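Local structure of endoglucanase (Thermotoga maritima, 1VHO) at residues M5-G19 and G168-K182. The protein is a putative M42-family metallopeptidase, probably an aminopeptidase that uses two divalent metal ions per subunit, although it carries the name endoglucanase. Sequence-based numbering, arbitrary orientation. Where two conformers were deposited one is given.
Sequences METGKLLMELSNLDG and GKALDNRASCGVLVK
R174 and K169 reach across to the backbone oxygens at the C-terminal end of helix 7-16, fastening this helix to helix 171-187 in the catalytic alpha/beta fold of the M42 peptidases. R174 NH1 gives bonds to L14 O and L17 O, both 2.9 Å; the first is straighter (N-H...O 150°), and NH1 stands above the L17 carbonyl plane. K169 NZ donates to S15 O at 2.9 Å, almost in line with the C=O, and forms a salt bridge with D18 OD1. A bend at the end of the lysine chain (chi4 76°) turns NZ to these acceptors. In return, S15 OG donates to K169 O (2.7 Å) on an in-plane lone pair, while a water links S15 OG with K169 N. Shortened to an alanine, R174 would lose NH1, and L14 O and L17 O would probably be left without their shared donor.

Farther along, the axes of helix 7-16 and of the 171-182 part of the second helix approach to 9.0 Å, with 135° between their directions. L11 CA and G178 CA are 6.0 Å apart, a spacing at which a CB on G178 would run into L11 CD2. L14 CD1 packs on G178 N. L11 CD2 itself lies 3.6 Å from A175 CA, and L10 CD2 rests against V181 CG1 and K182 CG.

In the second shell, E70 forms salt bridges through OE1 with K169 NZ and OE2 with R174 NH2; V68 is a further polar partner of R174. R102 forms a salt bridge with D18 OD1, and Y104 OH hydrogen-bonds D18 OD2. D172, in the first turn of helix 171-187, is a predicted ligand of both zinc ions. A170 CB lies 4.0 Å above the R174 guanidinium plane, over its margin rather than its centre.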
loop_
_atom_site.group_PDB
_atom_site.type_symbol
_atom_site.label_atom_id
_atom_site.label_comp_id
_atom_site.label_asym_id
_atom_site.label_seq_id
_atom_site.Cartn_x
_atom_site.Cartn_y
_atom_site.Cartn_z
HETATM N N MSE A 5 -6.051 9.935 14.535
HETATM C CA MSE A 5 -5.183 11.122 14.498
HETATM C C MSE A 5 -5.440 11.874 13.200
HETATM O O MSE A 5 -6.402 11.635 12.494
HETATM C CB MSE A 5 -3.716 10.736 14.657
HETATM C CG MSE A 5 -2.973 10.256 13.433
HETATM SE SE MSE A 5 -1.448 9.149 13.822
HETATM C CE MSE A 5 -2.300 7.439 13.930
ATOM N N GLU A 6 -4.623 12.869 12.905
ATOM C CA GLU A 6 -4.741 13.610 11.658
ATOM C C GLU A 6 -4.357 12.645 10.515
ATOM O O GLU A 6 -3.400 11.864 10.652
ATOM C CB GLU A 6 -3.764 14.782 11.643
ATOM C CG GLU A 6 -4.090 15.837 12.693
ATOM C CD GLU A 6 -4.805 16.996 12.002
ATOM O OE1 GLU A 6 -6.053 16.967 11.949
ATOM O OE2 GLU A 6 -4.062 17.882 11.518
ATOM N N THR A 7 -5.011 12.812 9.386
ATOM C CA THR A 7 -4.765 11.945 8.231
ATOM C C THR A 7 -3.335 12.044 7.738
ATOM O O THR A 7 -2.748 10.971 7.514
ATOM C CB THR A 7 -5.745 12.272 7.080
ATOM O OG1 THR A 7 -7.045 12.053 7.675
ATOM C CG2 THR A 7 -5.495 11.295 5.924
ATOM N N GLY A 8 -2.803 13.256 7.744
ATOM C CA GLY A 8 -1.404 13.436 7.293
ATOM C C GLY A 8 -0.455 12.695 8.195
ATOM O O GLY A 8 0.491 11.990 7.728
ATOM N N LYS A 9 -0.642 12.813 9.501
ATOM C CA LYS A 9 0.228 12.106 10.452
ATOM C C LYS A 9 0.091 10.586 10.342
ATOM O O LYS A 9 1.095 9.888 10.481
ATOM C CB LYS A 9 -0.028 12.531 11.894
ATOM C CG LYS A 9 0.877 11.844 12.916
ATOM C CD LYS A 9 2.358 12.093 12.614
ATOM C CE LYS A 9 3.153 12.249 13.923
ATOM N NZ LYS A 9 3.864 10.962 14.249
ATOM N N LEU A 10 -1.119 10.066 10.150
ATOM C CA LEU A 10 -1.344 8.631 10.006
ATOM C C LEU A 10 -0.577 8.119 8.771
ATOM O O LEU A 10 0.003 7.035 8.796
ATOM C CB LEU A 10 -2.837 8.320 9.810
ATOM C CG LEU A 10 -3.231 6.901 9.371
ATOM C CD1 LEU A 10 -2.905 5.863 10.414
ATOM C CD2 LEU A 10 -4.754 6.889 9.088
ATOM N N LEU A 11 -0.688 8.871 7.670
ATOM C CA LEU A 11 0.027 8.510 6.440
ATOM C C LEU A 11 1.536 8.550 6.670
ATOM O O LEU A 11 2.190 7.615 6.151
ATOM C CB LEU A 11 -0.388 9.463 5.314
ATOM C CG LEU A 11 -1.848 9.264 4.836
ATOM C CD1 LEU A 11 -2.228 10.418 3.890
ATOM C CD2 LEU A 11 -1.999 7.921 4.118
HETATM N N MSE A 12 2.083 9.544 7.324
HETATM C CA MSE A 12 3.544 9.541 7.571
HETATM C C MSE A 12 3.980 8.365 8.418
HETATM O O MSE A 12 4.984 7.654 8.111
HETATM C CB MSE A 12 3.926 10.886 8.238
HETATM C CG MSE A 12 3.914 12.023 7.215
HETATM SE SE MSE A 12 4.660 13.593 8.045
HETATM C CE MSE A 12 3.246 14.015 9.223
ATOM N N GLU A 13 3.170 7.998 9.427
ATOM C CA GLU A 13 3.544 6.879 10.289
ATOM C C GLU A 13 3.481 5.565 9.491
ATOM O O GLU A 13 4.389 4.749 9.662
ATOM C CB GLU A 13 2.674 6.766 11.554
ATOM C CG GLU A 13 2.879 7.965 12.472
ATOM C CD GLU A 13 2.227 7.804 13.850
ATOM O OE1 GLU A 13 1.423 6.913 14.135
ATOM O OE2 GLU A 13 2.541 8.650 14.700
ATOM N N LEU A 14 2.487 5.428 8.614
ATOM C CA LEU A 14 2.351 4.177 7.825
ATOM C C LEU A 14 3.502 4.071 6.831
ATOM O O LEU A 14 4.078 3.015 6.660
ATOM C CB LEU A 14 1.008 4.131 7.094
ATOM C CG LEU A 14 -0.231 3.802 7.982
ATOM C CD1 LEU A 14 -1.520 4.107 7.207
ATOM C CD2 LEU A 14 -0.153 2.338 8.377
ATOM N N SER A 15 3.847 5.213 6.237
ATOM C CA SER A 15 4.970 5.238 5.278
ATOM C C SER A 15 6.298 4.883 5.949
ATOM O O SER A 15 7.100 4.115 5.369
ATOM C CB SER A 15 5.017 6.665 4.715
ATOM O OG SER A 15 6.213 6.808 3.945
ATOM N N ASN A 16 6.534 5.387 7.158
ATOM C CA ASN A 16 7.815 5.137 7.837
ATOM C C ASN A 16 8.003 3.709 8.315
ATOM O O ASN A 16 9.170 3.301 8.454
ATOM C CB ASN A 16 8.026 6.104 9.009
ATOM C CG ASN A 16 8.264 7.528 8.533
ATOM O OD1 ASN A 16 8.731 7.783 7.424
ATOM N ND2 ASN A 16 7.966 8.502 9.399
ATOM N N LEU A 17 6.950 2.987 8.698
ATOM C CA LEU A 17 7.075 1.593 9.101
ATOM C C LEU A 17 7.699 0.745 7.974
ATOM O O LEU A 17 7.493 1.010 6.774
ATOM C CB LEU A 17 5.667 1.023 9.342
ATOM C CG LEU A 17 4.928 1.694 10.521
ATOM C CD1 LEU A 17 3.443 1.311 10.394
ATOM C CD2 LEU A 17 5.532 1.192 11.826
ATOM N N ASP A 18 8.421 -0.310 8.394
ATOM C CA ASP A 18 9.033 -1.199 7.419
ATOM C C ASP A 18 8.322 -2.539 7.346
ATOM O O ASP A 18 8.319 -3.317 8.322
ATOM C CB ASP A 18 10.526 -1.394 7.710
ATOM C CG ASP A 18 11.346 -0.120 7.643
ATOM O OD1 ASP A 18 10.940 0.856 6.975
ATOM O OD2 ASP A 18 12.436 -0.038 8.290
ATOM N N GLY A 19 7.779 -2.838 6.156
ATOM C CA GLY A 19 7.118 -4.144 5.953
ATOM C C GLY A 19 7.359 -4.630 4.532
ATOM O O GLY A 19 6.475 -4.593 3.659
ATOM N N GLY A 168 6.667 10.325 0.944
ATOM C CA GLY A 168 7.363 9.264 1.693
ATOM C C GLY A 168 7.315 7.960 0.899
ATOM O O GLY A 168 6.780 7.896 -0.210
ATOM N N LYS A 169 8.107 6.999 1.385
ATOM C CA LYS A 169 8.192 5.728 0.682
ATOM C C LYS A 169 6.891 4.933 0.851
ATOM O O LYS A 169 6.182 5.112 1.859
ATOM C CB LYS A 169 9.348 4.837 1.201
ATOM C CG LYS A 169 9.203 4.520 2.743
ATOM C CD LYS A 169 10.330 3.534 3.098
ATOM C CE LYS A 169 10.340 3.154 4.591
ATOM N NZ LYS A 169 9.276 2.198 4.975
ATOM N N ALA A 170 6.730 3.957 -0.029
ATOM C CA ALA A 170 5.615 2.998 0.085
ATOM C C ALA A 170 4.212 3.531 0.184
ATOM O O ALA A 170 3.283 2.719 0.463
ATOM C CB ALA A 170 5.855 2.095 1.325
ATOM N N LEU A 171 3.957 4.770 -0.239
ATOM C CA LEU A 171 2.562 5.241 -0.224
ATOM C C LEU A 171 1.712 4.553 -1.243
ATOM O O LEU A 171 0.479 4.504 -1.124
ATOM C CB LEU A 171 2.544 6.783 -0.325
ATOM C CG LEU A 171 3.107 7.511 0.883
ATOM C CD1 LEU A 171 3.442 8.971 0.564
ATOM C CD2 LEU A 171 2.156 7.483 2.080
ATOM N N ASP A 172 2.285 3.939 -2.315
ATOM C CA ASP A 172 1.495 3.231 -3.291
ATOM C C ASP A 172 0.645 2.140 -2.634
ATOM O O ASP A 172 -0.321 1.693 -3.257
ATOM C CB ASP A 172 2.324 2.718 -4.477
ATOM C CG ASP A 172 3.530 1.912 -3.993
ATOM O OD1 ASP A 172 3.329 0.882 -3.336
ATOM O OD2 ASP A 172 4.670 2.345 -4.208
ATOM N N ASN A 173 1.042 1.628 -1.449
ATOM C CA ASN A 173 0.172 0.712 -0.731
ATOM C C ASN A 173 -0.288 1.347 0.598
ATOM O O ASN A 173 -1.432 1.201 1.044
ATOM C CB ASN A 173 0.904 -0.609 -0.372
ATOM C CG ASN A 173 1.037 -1.497 -1.598
ATOM O OD1 ASN A 173 0.207 -1.383 -2.520
ATOM N ND2 ASN A 173 1.948 -2.471 -1.570
ATOM N N ARG A 174 0.616 2.085 1.255
ATOM C CA ARG A 174 0.298 2.646 2.586
ATOM C C ARG A 174 -0.796 3.727 2.559
ATOM O O ARG A 174 -1.563 3.829 3.531
ATOM C CB ARG A 174 1.530 3.105 3.317
ATOM C CG ARG A 174 2.621 2.031 3.561
ATOM C CD ARG A 174 2.214 1.002 4.636
ATOM N NE ARG A 174 3.070 -0.175 4.434
ATOM C CZ ARG A 174 4.378 -0.257 4.614
ATOM N NH1 ARG A 174 5.104 0.769 5.072
ATOM N NH2 ARG A 174 4.977 -1.413 4.217
ATOM N N ALA A 175 -0.934 4.463 1.457
ATOM C CA ALA A 175 -2.028 5.466 1.430
ATOM C C ALA A 175 -3.356 4.727 1.461
ATOM O O ALA A 175 -4.270 5.177 2.166
ATOM C CB ALA A 175 -1.943 6.314 0.161
ATOM N N SER A 176 -3.464 3.576 0.790
ATOM C CA SER A 176 -4.686 2.786 0.792
ATOM C C SER A 176 -4.978 2.178 2.168
ATOM O O SER A 176 -6.141 2.085 2.595
ATOM C CB SER A 176 -4.585 1.655 -0.246
ATOM O OG SER A 176 -4.506 2.228 -1.578
ATOM N N CYS A 177 -3.930 1.753 2.872
ATOM C CA CYS A 177 -4.067 1.267 4.235
ATOM C C CYS A 177 -4.662 2.440 5.060
ATOM O O CYS A 177 -5.585 2.171 5.827
ATOM C CB CYS A 177 -2.681 0.908 4.872
ATOM S SG CYS A 177 -2.056 -0.641 4.085
ATOM N N GLY A 178 -4.179 3.631 4.887
ATOM C CA GLY A 178 -4.644 4.840 5.591
ATOM C C GLY A 178 -6.160 5.054 5.288
ATOM O O GLY A 178 -6.944 5.341 6.182
ATOM N N VAL A 179 -6.552 4.909 4.022
ATOM C CA VAL A 179 -7.984 5.079 3.673
ATOM C C VAL A 179 -8.833 4.088 4.478
ATOM O O VAL A 179 -9.830 4.431 5.119
ATOM C CB VAL A 179 -8.239 4.732 2.179
ATOM C CG1 VAL A 179 -9.790 4.676 1.925
ATOM C CG2 VAL A 179 -7.591 5.706 1.235
ATOM N N LEU A 180 -8.391 2.815 4.516
ATOM C CA LEU A 180 -9.205 1.805 5.215
ATOM C C LEU A 180 -9.240 2.020 6.713
ATOM O O LEU A 180 -10.286 1.732 7.352
ATOM C CB LEU A 180 -8.772 0.399 4.789
ATOM C CG LEU A 180 -8.912 0.141 3.261
ATOM C CD1 LEU A 180 -8.718 -1.348 2.995
ATOM C CD2 LEU A 180 -10.323 0.565 2.792
ATOM N N VAL A 181 -8.132 2.522 7.272
ATOM C CA VAL A 181 -8.155 2.820 8.739
ATOM C C VAL A 181 -9.173 3.939 8.986
ATOM O O VAL A 181 -10.003 3.834 9.935
ATOM C CB VAL A 181 -6.753 3.262 9.207
ATOM C CG1 VAL A 181 -6.829 3.876 10.621
ATOM C CG2 VAL A 181 -5.824 2.036 9.238
ATOM N N LYS A 182 -9.150 4.963 8.138
ATOM C CA LYS A 182 -10.092 6.103 8.290
ATOM C C LYS A 182 -11.534 5.653 8.060
ATOM O O LYS A 182 -12.463 6.171 8.713
ATOM C CB LYS A 182 -9.702 7.264 7.388
ATOM C CG LYS A 182 -8.382 7.961 7.772
ATOM C CD LYS A 182 -8.419 8.616 9.152
ATOM C CE LYS A 182 -9.213 9.899 9.162
ATOM N NZ LYS A 182 -9.167 10.577 10.477
HETATM O O HOH W 1 8.928 7.618 4.170
#